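Local atomic coordinates of coiled-coil quantitatively-enriched protein 1 (PDB entry 7CUJ), a protein that links telomeres to the meiotic centrosome during bouquet formation and is required for telomere length regulation and chromosome segregation. Residues F94-Q108 with F130-I144. Residues are numbered along the deposited sequence; the frame is centred on the assembly and turned at random.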
loop_
_atom_site.group_PDB
_atom_site.type_symbol
_atom_site.label_atom_id
_atom_site.label_comp_id
_atom_site.label_asym_id
_atom_site.label_seq_id
_atom_site.Cartn_x
_atom_site.Cartn_y
_atom_site.Cartn_z
ATOM N N PHE A 94 -10.915 0.758 -34.696
ATOM C CA PHE A 94 -9.589 0.402 -35.266
ATOM C C PHE A 94 -8.989 1.616 -35.977
ATOM O O PHE A 94 -9.720 2.427 -36.546
ATOM C CB PHE A 94 -9.724 -0.843 -36.148
ATOM C CG PHE A 94 -10.207 -0.612 -37.560
ATOM C CD1 PHE A 94 -11.297 0.206 -37.835
ATOM C CD2 PHE A 94 -9.579 -1.243 -38.623
ATOM C CE1 PHE A 94 -11.726 0.410 -39.139
ATOM C CE2 PHE A 94 -10.012 -1.044 -39.925
ATOM C CZ PHE A 94 -11.085 -0.218 -40.182
ATOM N N SER A 95 -7.654 1.726 -35.915
ATOM C CA SER A 95 -6.857 2.792 -36.512
ATOM C C SER A 95 -6.705 3.985 -35.566
ATOM O O SER A 95 -6.115 4.998 -35.938
ATOM C CB SER A 95 -7.331 3.194 -37.899
ATOM O OG SER A 95 -8.383 4.146 -37.833
ATOM N N SER A 96 -7.229 3.848 -34.340
ATOM C CA SER A 96 -6.963 4.791 -33.265
ATOM C C SER A 96 -5.650 4.435 -32.572
ATOM O O SER A 96 -5.079 5.258 -31.861
ATOM C CB SER A 96 -8.087 4.799 -32.259
ATOM O OG SER A 96 -9.133 5.669 -32.664
ATOM N N TYR A 97 -5.170 3.211 -32.824
ATOM C CA TYR A 97 -4.367 2.473 -31.860
ATOM C C TYR A 97 -2.868 2.716 -32.031
ATOM O O TYR A 97 -2.147 2.796 -31.039
ATOM C CB TYR A 97 -4.775 0.996 -31.865
ATOM C CG TYR A 97 -6.179 0.759 -31.364
ATOM C CD1 TYR A 97 -7.278 0.945 -32.190
ATOM C CD2 TYR A 97 -6.415 0.370 -30.054
ATOM C CE1 TYR A 97 -8.570 0.743 -31.732
ATOM C CE2 TYR A 97 -7.701 0.162 -29.581
ATOM C CZ TYR A 97 -8.784 0.348 -30.422
ATOM O OH TYR A 97 -10.053 0.145 -29.959
ATOM N N ALA A 98 -2.403 2.846 -33.280
ATOM C CA ALA A 98 -0.978 2.946 -33.568
ATOM C C ALA A 98 -0.377 4.236 -33.007
ATOM O O ALA A 98 0.833 4.440 -33.084
ATOM C CB ALA A 98 -0.749 2.834 -35.055
ATOM N N GLU A 99 -1.231 5.094 -32.436
ATOM C CA GLU A 99 -0.825 6.370 -31.867
ATOM C C GLU A 99 0.095 6.149 -30.667
ATOM O O GLU A 99 1.054 6.896 -30.475
ATOM C CB GLU A 99 -2.067 7.173 -31.473
ATOM C CG GLU A 99 -1.762 8.542 -30.886
ATOM C CD GLU A 99 -2.969 9.449 -30.710
ATOM O OE1 GLU A 99 -4.088 8.924 -30.526
ATOM O OE2 GLU A 99 -2.787 10.682 -30.766
ATOM N N ASN A 100 -0.199 5.112 -29.871
ATOM C CA ASN A 100 0.457 4.921 -28.587
ATOM C C ASN A 100 1.202 3.588 -28.522
ATOM O O ASN A 100 1.666 3.198 -27.452
ATOM C CB ASN A 100 -0.527 5.074 -27.422
ATOM C CG ASN A 100 -0.867 6.518 -27.117
ATOM O OD1 ASN A 100 -0.024 7.272 -26.634
ATOM N ND2 ASN A 100 -2.100 6.911 -27.389
ATOM N N SER A 101 1.328 2.897 -29.662
ATOM C CA SER A 101 2.046 1.631 -29.699
ATOM C C SER A 101 3.113 1.642 -30.789
ATOM O O SER A 101 2.797 1.702 -31.975
ATOM C CB SER A 101 1.113 0.459 -29.860
ATOM O OG SER A 101 1.845 -0.755 -29.959
ATOM N N SER A 102 4.377 1.566 -30.360
ATOM C CA SER A 102 5.521 1.419 -31.245
ATOM C C SER A 102 5.449 0.086 -31.982
ATOM O O SER A 102 6.084 -0.079 -33.017
ATOM C CB SER A 102 6.808 1.507 -30.471
ATOM O OG SER A 102 7.224 2.854 -30.328
ATOM N N LYS A 103 4.697 -0.866 -31.418
ATOM C CA LYS A 103 4.609 -2.207 -31.973
ATOM C C LYS A 103 3.720 -2.201 -33.215
ATOM O O LYS A 103 4.092 -2.758 -34.246
ATOM C CB LYS A 103 4.121 -3.193 -30.909
ATOM C CG LYS A 103 5.152 -3.531 -29.845
ATOM C CD LYS A 103 4.680 -4.561 -28.850
ATOM C CE LYS A 103 5.772 -4.949 -27.877
ATOM N NZ LYS A 103 5.276 -5.902 -26.858
ATOM N N PHE A 104 2.546 -1.567 -33.099
ATOM C CA PHE A 104 1.631 -1.400 -34.216
ATOM C C PHE A 104 2.324 -0.641 -35.347
ATOM O O PHE A 104 2.261 -1.062 -36.503
ATOM C CB PHE A 104 0.349 -0.696 -33.763
ATOM C CG PHE A 104 -0.749 -1.609 -33.279
ATOM C CD1 PHE A 104 -0.536 -2.484 -32.223
ATOM C CD2 PHE A 104 -2.006 -1.580 -33.867
ATOM C CE1 PHE A 104 -1.550 -3.320 -31.778
ATOM C CE2 PHE A 104 -3.021 -2.414 -33.418
ATOM C CZ PHE A 104 -2.792 -3.282 -32.374
ATOM N N LEU A 105 2.991 0.468 -34.995
ATOM C CA LEU A 105 3.670 1.314 -35.964
ATOM C C LEU A 105 4.787 0.529 -36.648
ATOM O O LEU A 105 4.970 0.645 -37.859
ATOM C CB LEU A 105 4.214 2.570 -35.272
ATOM C CG LEU A 105 4.999 3.534 -36.164
ATOM C CD1 LEU A 105 4.149 4.046 -37.318
ATOM C CD2 LEU A 105 5.545 4.699 -35.353
ATOM N N PHE A 106 5.523 -0.269 -35.860
ATOM C CA PHE A 106 6.589 -1.100 -36.396
ATOM C C PHE A 106 6.037 -2.019 -37.484
ATOM O O PHE A 106 6.598 -2.087 -38.575
ATOM C CB PHE A 106 7.290 -1.902 -35.296
ATOM C CG PHE A 106 8.243 -2.947 -35.814
ATOM C CD1 PHE A 106 9.539 -2.609 -36.181
ATOM C CD2 PHE A 106 7.836 -4.266 -35.968
ATOM C CE1 PHE A 106 10.412 -3.568 -36.675
ATOM C CE2 PHE A 106 8.709 -5.224 -36.464
ATOM C CZ PHE A 106 9.995 -4.873 -36.819
ATOM N N LEU A 107 4.936 -2.713 -37.169
ATOM C CA LEU A 107 4.357 -3.703 -38.064
ATOM C C LEU A 107 3.862 -3.038 -39.346
ATOM O O LEU A 107 3.981 -3.613 -40.425
ATOM C CB LEU A 107 3.233 -4.448 -37.336
ATOM C CG LEU A 107 3.690 -5.459 -36.282
ATOM C CD1 LEU A 107 2.511 -5.949 -35.458
ATOM C CD2 LEU A 107 4.418 -6.633 -36.918
ATOM N N GLN A 108 3.326 -1.818 -39.216
ATOM C CA GLN A 108 2.836 -1.050 -40.350
ATOM C C GLN A 108 3.997 -0.715 -41.283
ATOM O O GLN A 108 3.919 -0.964 -42.484
ATOM C CB GLN A 108 2.161 0.236 -39.869
ATOM C CG GLN A 108 1.450 1.011 -40.970
ATOM C CD GLN A 108 1.386 2.488 -40.668
ATOM O OE1 GLN A 108 2.376 3.209 -40.776
ATOM N NE2 GLN A 108 0.207 2.954 -40.292
ATOM N N PHE A 130 -8.604 -9.459 -28.170
ATOM C CA PHE A 130 -9.058 -8.166 -28.656
ATOM C C PHE A 130 -8.015 -7.546 -29.584
ATOM O O PHE A 130 -8.356 -7.075 -30.668
ATOM C CB PHE A 130 -9.415 -7.228 -27.498
ATOM C CG PHE A 130 -9.599 -5.794 -27.927
ATOM C CD1 PHE A 130 -10.699 -5.417 -28.683
ATOM C CD2 PHE A 130 -8.653 -4.830 -27.610
ATOM C CE1 PHE A 130 -10.856 -4.104 -29.103
ATOM C CE2 PHE A 130 -8.813 -3.516 -28.028
ATOM C CZ PHE A 130 -9.914 -3.156 -28.772
ATOM N N LEU A 131 -6.751 -7.550 -29.145
ATOM C CA LEU A 131 -5.675 -6.910 -29.885
ATOM C C LEU A 131 -5.404 -7.663 -31.183
ATOM O O LEU A 131 -5.136 -7.043 -32.208
ATOM C CB LEU A 131 -4.421 -6.829 -29.010
ATOM C CG LEU A 131 -4.471 -5.787 -27.894
ATOM C CD1 LEU A 131 -3.228 -5.870 -27.021
ATOM C CD2 LEU A 131 -4.633 -4.385 -28.464
ATOM N N ALA A 132 -5.483 -8.999 -31.123
ATOM C CA ALA A 132 -5.370 -9.835 -32.309
ATOM C C ALA A 132 -6.357 -9.362 -33.375
ATOM O O ALA A 132 -5.981 -9.179 -34.529
ATOM C CB ALA A 132 -5.601 -11.284 -31.951
ATOM N N ASN A 133 -7.613 -9.147 -32.961
ATOM C CA ASN A 133 -8.684 -8.748 -33.861
ATOM C C ASN A 133 -8.410 -7.349 -34.409
ATOM O O ASN A 133 -8.559 -7.115 -35.607
ATOM C CB ASN A 133 -10.056 -8.788 -33.181
ATOM C CG ASN A 133 -10.418 -10.143 -32.612
ATOM O OD1 ASN A 133 -9.838 -11.162 -32.985
ATOM N ND2 ASN A 133 -11.386 -10.166 -31.708
ATOM N N THR A 134 -8.019 -6.432 -33.516
ATOM C CA THR A 134 -7.792 -5.039 -33.864
ATOM C C THR A 134 -6.601 -4.925 -34.815
ATOM O O THR A 134 -6.653 -4.161 -35.775
ATOM C CB THR A 134 -7.636 -4.168 -32.609
ATOM O OG1 THR A 134 -8.769 -4.373 -31.763
ATOM C CG2 THR A 134 -7.494 -2.693 -32.919
ATOM N N LEU A 135 -5.540 -5.698 -34.545
ATOM C CA LEU A 135 -4.327 -5.666 -35.351
ATOM C C LEU A 135 -4.652 -6.175 -36.753
ATOM O O LEU A 135 -4.330 -5.517 -37.739
ATOM C CB LEU A 135 -3.255 -6.542 -34.689
ATOM C CG LEU A 135 -1.807 -6.045 -34.728
ATOM C CD1 LEU A 135 -0.851 -7.219 -34.864
ATOM C CD2 LEU A 135 -1.565 -5.040 -35.845
ATOM N N THR A 136 -5.307 -7.344 -36.811
ATOM C CA THR A 136 -5.691 -8.005 -38.049
ATOM C C THR A 136 -6.489 -7.050 -38.933
ATOM O O THR A 136 -6.212 -6.928 -40.125
ATOM C CB THR A 136 -6.488 -9.291 -37.775
ATOM O OG1 THR A 136 -5.718 -10.155 -36.938
ATOM C CG2 THR A 136 -6.876 -10.034 -39.035
ATOM N N GLN A 137 -7.475 -6.374 -38.333
ATOM C CA GLN A 137 -8.377 -5.503 -39.069
ATOM C C GLN A 137 -7.644 -4.237 -39.508
ATOM O O GLN A 137 -7.946 -3.677 -40.560
ATOM C CB GLN A 137 -9.624 -5.178 -38.243
ATOM C CG GLN A 137 -10.570 -6.359 -38.060
ATOM C CD GLN A 137 -11.097 -6.928 -39.357
ATOM O OE1 GLN A 137 -11.340 -6.211 -40.326
ATOM N NE2 GLN A 137 -11.287 -8.237 -39.381
ATOM N N TRP A 138 -6.673 -3.802 -38.698
ATOM C CA TRP A 138 -5.965 -2.564 -38.972
ATOM C C TRP A 138 -4.928 -2.750 -40.080
ATOM O O TRP A 138 -4.663 -1.814 -40.833
ATOM C CB TRP A 138 -5.346 -1.986 -37.696
ATOM C CG TRP A 138 -4.581 -0.725 -37.953
ATOM C CD1 TRP A 138 -5.082 0.462 -38.404
ATOM C CD2 TRP A 138 -3.164 -0.533 -37.806
ATOM N NE1 TRP A 138 -4.079 1.383 -38.535
ATOM C CE2 TRP A 138 -2.892 0.802 -38.175
ATOM C CE3 TRP A 138 -2.105 -1.352 -37.397
ATOM C CZ2 TRP A 138 -1.603 1.333 -38.144
ATOM C CZ3 TRP A 138 -0.833 -0.827 -37.366
ATOM C CH2 TRP A 138 -0.588 0.498 -37.733
ATOM N N LEU A 139 -4.343 -3.951 -40.170
ATOM C CA LEU A 139 -3.357 -4.240 -41.201
ATOM C C LEU A 139 -4.044 -4.352 -42.560
ATOM O O LEU A 139 -3.504 -3.889 -43.563
ATOM C CB LEU A 139 -2.591 -5.523 -40.857
ATOM C CG LEU A 139 -1.577 -5.417 -39.717
ATOM C CD1 LEU A 139 -0.969 -6.777 -39.412
ATOM C CD2 LEU A 139 -0.485 -4.406 -40.038
ATOM N N LYS A 140 -5.234 -4.970 -42.578
ATOM C CA LYS A 140 -6.059 -5.066 -43.773
ATOM C C LYS A 140 -6.365 -3.660 -44.285
ATOM O O LYS A 140 -6.285 -3.402 -45.483
ATOM C CB LYS A 140 -7.367 -5.803 -43.468
ATOM C CG LYS A 140 -7.255 -7.308 -43.267
ATOM C CD LYS A 140 -8.561 -7.931 -42.819
ATOM C CE LYS A 140 -8.456 -9.419 -42.560
ATOM N NZ LYS A 140 -9.758 -10.011 -42.170
ATOM N N SER A 141 -6.692 -2.766 -43.344
ATOM C CA SER A 141 -7.038 -1.375 -43.598
ATOM C C SER A 141 -5.933 -0.651 -44.366
ATOM O O SER A 141 -6.212 0.309 -45.081
ATOM C CB SER A 141 -7.363 -0.675 -42.300
ATOM O OG SER A 141 -6.908 0.670 -42.307
ATOM N N GLN A 142 -4.683 -1.106 -44.200
ATOM C CA GLN A 142 -3.529 -0.462 -44.810
ATOM C C GLN A 142 -3.034 -1.277 -46.005
ATOM O O GLN A 142 -1.897 -1.101 -46.444
ATOM C CB GLN A 142 -2.398 -0.271 -43.791
ATOM C CG GLN A 142 -2.800 0.448 -42.508
ATOM C CD GLN A 142 -2.990 1.936 -42.671
ATOM O OE1 GLN A 142 -2.066 2.725 -42.487
ATOM N NE2 GLN A 142 -4.205 2.334 -43.016
ATOM N N ASN A 143 -3.897 -2.163 -46.524
ATOM C CA ASN A 143 -3.615 -3.005 -47.682
ATOM C C ASN A 143 -2.477 -3.981 -47.384
ATOM O O ASN A 143 -1.520 -4.071 -48.154
ATOM C CB ASN A 143 -3.335 -2.194 -48.954
ATOM C CG ASN A 143 -4.516 -1.382 -49.437
ATOM O OD1 ASN A 143 -5.664 -1.802 -49.310
ATOM N ND2 ASN A 143 -4.243 -0.218 -50.003
ATOM N N ILE A 144 -2.592 -4.711 -46.268
ATOM C CA ILE A 144 -1.668 -5.787 -45.941
ATOM C C ILE A 144 -2.476 -7.074 -45.786
ATOM O O ILE A 144 -3.464 -7.104 -45.055
ATOM C CB ILE A 144 -0.833 -5.461 -44.681
ATOM C CG1 ILE A 144 -0.075 -4.136 -44.819
ATOM C CG2 ILE A 144 0.106 -6.609 -44.333
ATOM C CD1 ILE A 144 0.367 -3.527 -43.506
#
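Trp138 reaches from helix 130-141 into the bend between loop 94-101 and helix 102-108, meeting both with its indole. Its CA-CB bond does not aim at them; CG anti to the backbone N (chi1 179°) brings the ring's end nearer. The pyrrole end meets Ser95, CD1 lying 3.5 Å from Ser95 CA, while CZ2 packs against Ala98 CB at 3.5 Å. CH2 lies 3.5 Å from Gln108 CB, and CZ3 3.2 Å from Phe104 O, which is near the indole plane. Phe104 adds an oblique aromatic pair, its plane 31° from that of the six-membered ring. An alanine in place of Trp138 would probably open a gap between Ser95, Ala98 and Gln108 and deprive the Phe104 ring of its aromatic neighbour.

Beyond the indole, Leu135 CD2 sits over one face of Phe104, 4.0 Å from the ring centroid, and Leu135 CD1 meets Leu107 CD1. Thr134 CG2 makes a CH-pi contact over Tyr97, 3.8 Å from its centroid; the Thr134 OG1 bond to Phe130 O probably helps set that rotation. At the loop's start, the edge of Phe94 approaches Gln137 O, with CE2 at 3.4 Å.

Ser101 OG N-caps helix 102-108, accepting weakly from Lys103 N and Phe104 N. Ile144 N to Leu139 O and Asn143 N to Lys140 O, with Asn143 at positive phi, form the Schellman motif ending the other helix. The segment axes cross at -37°. In this piece of the longer protein, helix 129-141 is the beta-alpha-beta crossover from strand 121-126 to 146-148 of a six-stranded parallel sheet; Leu135 touches Ile164 of strand 162-166, and Phe106 packs on helix 275-294 and strand 208-213.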